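Putative fimbriae assembly chaperone (Salmonella typhimurium, PDB 2CO7) probably acts as a periplasmic chaperone of the PapD family, helping fimbrial subunits to fold and holding them ready for fibre assembly. Local coordinates at residues V21-H24 with G29-L32; I129-P132 with G137-E140. All coordinates share one frame; numbering follows the deposited sequence.

Overall arrangement
From the N terminus, interaction 1 comes first: strand 20-24 runs out, a short turn follows, and residues 29-32 come back on the next strand, so the contact closes a tight loop within the N-terminal immunoglobulin-like domain. The chain then builds the rest of that domain before strand 116-131 ends beside strand 20-24. There interaction 2 closes a second short loop, residues 133-136, on the way to helix 139-142, which leads toward the C-terminal domain. The two contacts follow one another without nesting or crossing. Their centres are about 12 Å apart, and Tyr-23 bonds through its backbone to Ile-129 and Arg-131, so sheet pairing joins them.

Interaction 1 of 2, residues V21-H24 with G29-L32; sequences VIYH and GATL
Val-21 and Tyr-23 both touch the methyl group of Ala-30. CB of Ala-30 sits 3.7 Å from CG1 of Val-21 and 3.9 Å from CD1 of Tyr-23, so this one small side chain meets two alternate residues of strand 20-24. The two methyls of Val-21 divide the work. CG1, anti to the backbone N (chi1 178°), goes to Ala-30, while CG2 reaches CD1 of Leu-32 at 4.1 Å, the valine and leucine side chains running obliquely to each other.

Tyr-23 leaves its backbone anti to N as well, chi1 -163°, which carries the ring alongside the start of the other segment. Its CE1 and phenol end lie by Gly-29, whose CA is 3.4 Å from the Tyr-23 OH; the backbone angles there suit glycine, since a CB would jam against the carbonyl O of the preceding residue. The hydroxyl is satisfied elsewhere, by a hydrogen bond with the backbone N of Arg-80, and Phe-59 meets the ring edge-to-face, so the buried tyrosine is fixed both at its oxygen and on its ring.

The strand axes run antiparallel at 167° but pass 7.6 Å apart, and side chains rather than backbone bonds bridge them. Strand 20-24 finds its backbone partner in strand 116-131, and Ala-30 pairs with Ile-78. Two neighbouring strands joined by a short turn yet bonded to different partners form a beta-arch, here facing the apolar interior of the immunoglobulin-like beta-sandwich of a PapD-type chaperone's N-terminal domain.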
loop_
_atom_site.group_PDB
_atom_site.type_symbol
_atom_site.label_atom_id
_atom_site.label_comp_id
_atom_site.label_asym_id
_atom_site.label_seq_id
_atom_site.Cartn_x
_atom_site.Cartn_y
_atom_site.Cartn_z
ATOM N N VAL B 21 2.663 11.192 6.784
ATOM C CA VAL B 21 2.611 12.635 6.921
ATOM C C VAL B 21 1.826 12.833 8.212
ATOM O O VAL B 21 0.684 12.323 8.354
ATOM C CB VAL B 21 1.868 13.340 5.723
ATOM C CG1 VAL B 21 1.811 14.853 5.987
ATOM C CG2 VAL B 21 2.588 13.135 4.386
ATOM N N ILE B 22 2.421 13.539 9.171
ATOM C CA ILE B 22 1.685 13.853 10.408
ATOM C C ILE B 22 1.136 15.279 10.243
ATOM O O ILE B 22 1.902 16.239 9.986
ATOM C CB ILE B 22 2.562 13.738 11.673
ATOM C CG1 ILE B 22 3.238 12.350 11.730
ATOM C CG2 ILE B 22 1.719 14.133 12.984
ATOM C CD1 ILE B 22 2.265 11.152 11.646
ATOM N N TYR B 23 -0.176 15.397 10.385
ATOM C CA TYR B 23 -0.875 16.686 10.223
ATOM C C TYR B 23 -1.255 17.223 11.578
ATOM O O TYR B 23 -2.238 16.776 12.184
ATOM C CB TYR B 23 -2.114 16.516 9.308
ATOM C CG TYR B 23 -2.651 17.838 8.761
ATOM C CD1 TYR B 23 -2.523 18.161 7.401
ATOM C CD2 TYR B 23 -3.292 18.752 9.600
ATOM C CE1 TYR B 23 -3.040 19.357 6.891
ATOM C CE2 TYR B 23 -3.779 19.974 9.103
ATOM C CZ TYR B 23 -3.657 20.258 7.736
ATOM O OH TYR B 23 -4.126 21.482 7.257
ATOM N N HIS B 24 -0.475 18.199 12.050
ATOM C CA HIS B 24 -0.683 18.803 13.363
ATOM C C HIS B 24 -1.813 19.826 13.234
ATOM O O HIS B 24 -1.736 20.696 12.390
ATOM C CB HIS B 24 0.606 19.464 13.840
ATOM C CG HIS B 24 1.699 18.490 14.163
ATOM N ND1 HIS B 24 2.540 17.959 13.207
ATOM C CD2 HIS B 24 2.095 17.964 15.350
ATOM C CE1 HIS B 24 3.406 17.143 13.794
ATOM N NE2 HIS B 24 3.166 17.142 15.094
ATOM N N GLY B 29 -1.023 23.651 7.144
ATOM C CA GLY B 29 -1.025 22.536 6.200
ATOM C C GLY B 29 0.278 21.754 6.245
ATOM O O GLY B 29 1.243 22.158 6.917
ATOM N N ALA B 30 0.318 20.670 5.470
ATOM C CA ALA B 30 1.462 19.776 5.444
ATOM C C ALA B 30 1.966 19.664 4.004
ATOM O O ALA B 30 1.318 20.133 3.041
ATOM C CB ALA B 30 1.065 18.440 5.971
ATOM N N THR B 31 3.132 19.064 3.838
ATOM C CA THR B 31 3.660 18.890 2.484
ATOM C C THR B 31 4.174 17.499 2.312
ATOM O O THR B 31 4.507 16.810 3.292
ATOM C CB THR B 31 4.800 19.895 2.103
ATOM O OG1 THR B 31 5.895 19.779 3.030
ATOM C CG2 THR B 31 4.295 21.351 2.049
ATOM N N LEU B 32 4.253 17.071 1.053
ATOM C CA LEU B 32 4.785 15.724 0.741
ATOM C C LEU B 32 5.484 15.855 -0.613
ATOM O O LEU B 32 4.866 16.283 -1.580
ATOM C CB LEU B 32 3.649 14.705 0.657
ATOM C CG LEU B 32 4.041 13.281 0.216
ATOM C CD1 LEU B 32 5.056 12.618 1.147
ATOM C CD2 LEU B 32 2.745 12.433 0.089
#

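Interaction 2 of 2, residues I129-P132 with G137-E140; sequences IFRP and GTPE
Arg-131 reaches from the end of strand 116-131 to the turn and first residue of helix 139-142, and its guanidinium makes nearly all of the contact. The close part is at Pro-139: NH2 of Arg-131 lies 3.5 Å from the proline CD and 3.9 Å from its CG, with the two side chains approaching from opposite directions. The arginine is extended through its first two torsions and then bends at chi3 (-61°), which turns the planar group to meet the ring obliquely. Beyond the contact, NE forms a salt bridge with Glu-90 and NH2 another with Asp-208; these two acidic partners probably restrain the rotation of the buried guanidinium and would be expected to favour its positive charge.

Toward Gly-137 the fit is looser. The glycine carbonyl O stands 3.5 Å from NH1 of Arg-131, and a water also links the pair: it accepts from NH1 at 3.2 Å, lying in the guanidinium plane at its edge, and donates to the Gly-137 O at 2.7 Å. Gly-137 is on the solvent side. Thr-138 gives little more than its CA and CG2, the latter 4.3 Å from NH1 of Arg-131; it occupies the N-cap position, its side chain capping a backbone N farther along the helix.

Strand 20-24 flanks the arginine through Ile-22 and His-24, while Pro-139 also touches Phe-163 in a neighbouring loop. Arg-131 thus spans the junction between the N-terminal sheet and the short, weakly bonded helix 139-142 that leads toward the C-terminal domain.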
loop_
_atom_site.group_PDB
_atom_site.type_symbol
_atom_site.label_atom_id
_atom_site.label_comp_id
_atom_site.label_asym_id
_atom_site.label_seq_id
_atom_site.Cartn_x
_atom_site.Cartn_y
_atom_site.Cartn_z
ATOM N N ILE B 129 -1.912 11.312 9.107
ATOM C CA ILE B 129 -2.421 11.158 10.477
ATOM C C ILE B 129 -2.699 12.508 11.054
ATOM O O ILE B 129 -1.765 13.309 11.271
ATOM C CB ILE B 129 -1.493 10.295 11.381
ATOM C CG1 ILE B 129 -1.249 8.900 10.741
ATOM C CG2 ILE B 129 -2.098 10.090 12.810
ATOM C CD1 ILE B 129 -0.097 8.039 11.410
ATOM N N PHE B 130 -3.991 12.736 11.335
ATOM C CA PHE B 130 -4.408 14.000 11.900
ATOM C C PHE B 130 -4.293 14.003 13.430
ATOM O O PHE B 130 -4.904 13.171 14.073
ATOM C CB PHE B 130 -5.827 14.363 11.439
ATOM C CG PHE B 130 -6.272 15.703 11.923
ATOM C CD1 PHE B 130 -5.845 16.866 11.271
ATOM C CD2 PHE B 130 -7.132 15.809 13.020
ATOM C CE1 PHE B 130 -6.299 18.169 11.733
ATOM C CE2 PHE B 130 -7.584 17.059 13.475
ATOM C CZ PHE B 130 -7.158 18.244 12.830
ATOM N N ARG B 131 -3.530 14.940 13.980
ATOM C CA ARG B 131 -3.292 15.023 15.427
ATOM C C ARG B 131 -3.855 16.346 15.995
ATOM O O ARG B 131 -3.279 17.464 15.784
ATOM C CB ARG B 131 -1.794 14.859 15.725
ATOM C CG ARG B 131 -1.472 14.744 17.242
ATOM C CD ARG B 131 -0.037 14.439 17.460
ATOM N NE ARG B 131 0.308 13.149 16.833
ATOM C CZ ARG B 131 1.540 12.733 16.592
ATOM N NH1 ARG B 131 2.602 13.485 16.932
ATOM N NH2 ARG B 131 1.713 11.558 16.008
ATOM N N PRO B 132 -4.993 16.236 16.703
ATOM C CA PRO B 132 -5.581 17.381 17.395
ATOM C C PRO B 132 -4.545 18.052 18.293
ATOM O O PRO B 132 -3.635 17.392 18.798
ATOM C CB PRO B 132 -6.723 16.757 18.205
ATOM C CG PRO B 132 -7.096 15.539 17.398
ATOM C CD PRO B 132 -5.809 15.013 16.884
ATOM N N GLY B 137 2.450 15.337 22.732
ATOM C CA GLY B 137 3.539 14.384 22.583
ATOM C C GLY B 137 3.363 13.488 21.362
ATOM O O GLY B 137 2.686 13.846 20.383
ATOM N N THR B 138 3.998 12.324 21.438
ATOM C CA THR B 138 4.065 11.387 20.313
ATOM C C THR B 138 3.615 9.988 20.764
ATOM O O THR B 138 3.616 9.700 21.971
ATOM C CB THR B 138 5.510 11.278 19.800
ATOM O OG1 THR B 138 6.349 10.692 20.818
ATOM C CG2 THR B 138 6.049 12.637 19.422
ATOM N N PRO B 139 3.273 9.114 19.807
ATOM C CA PRO B 139 2.967 7.709 20.174
ATOM C C PRO B 139 4.111 7.088 20.981
ATOM O O PRO B 139 3.855 6.435 21.992
ATOM C CB PRO B 139 2.776 7.021 18.803
ATOM C CG PRO B 139 2.184 8.205 17.918
ATOM C CD PRO B 139 3.080 9.372 18.363
ATOM N N GLU B 140 5.368 7.311 20.581
ATOM C CA GLU B 140 6.447 6.596 21.250
ATOM C C GLU B 140 6.623 7.015 22.715
ATOM O O GLU B 140 7.073 6.205 23.523
ATOM C CB GLU B 140 7.752 6.650 20.451
ATOM C CG GLU B 140 8.491 7.969 20.507
ATOM C CD GLU B 140 9.770 8.007 19.649
ATOM O OE1 GLU B 140 10.396 6.954 19.377
ATOM O OE2 GLU B 140 10.174 9.129 19.282
HETATM O O HOH W 1 2.523 16.031 18.840
#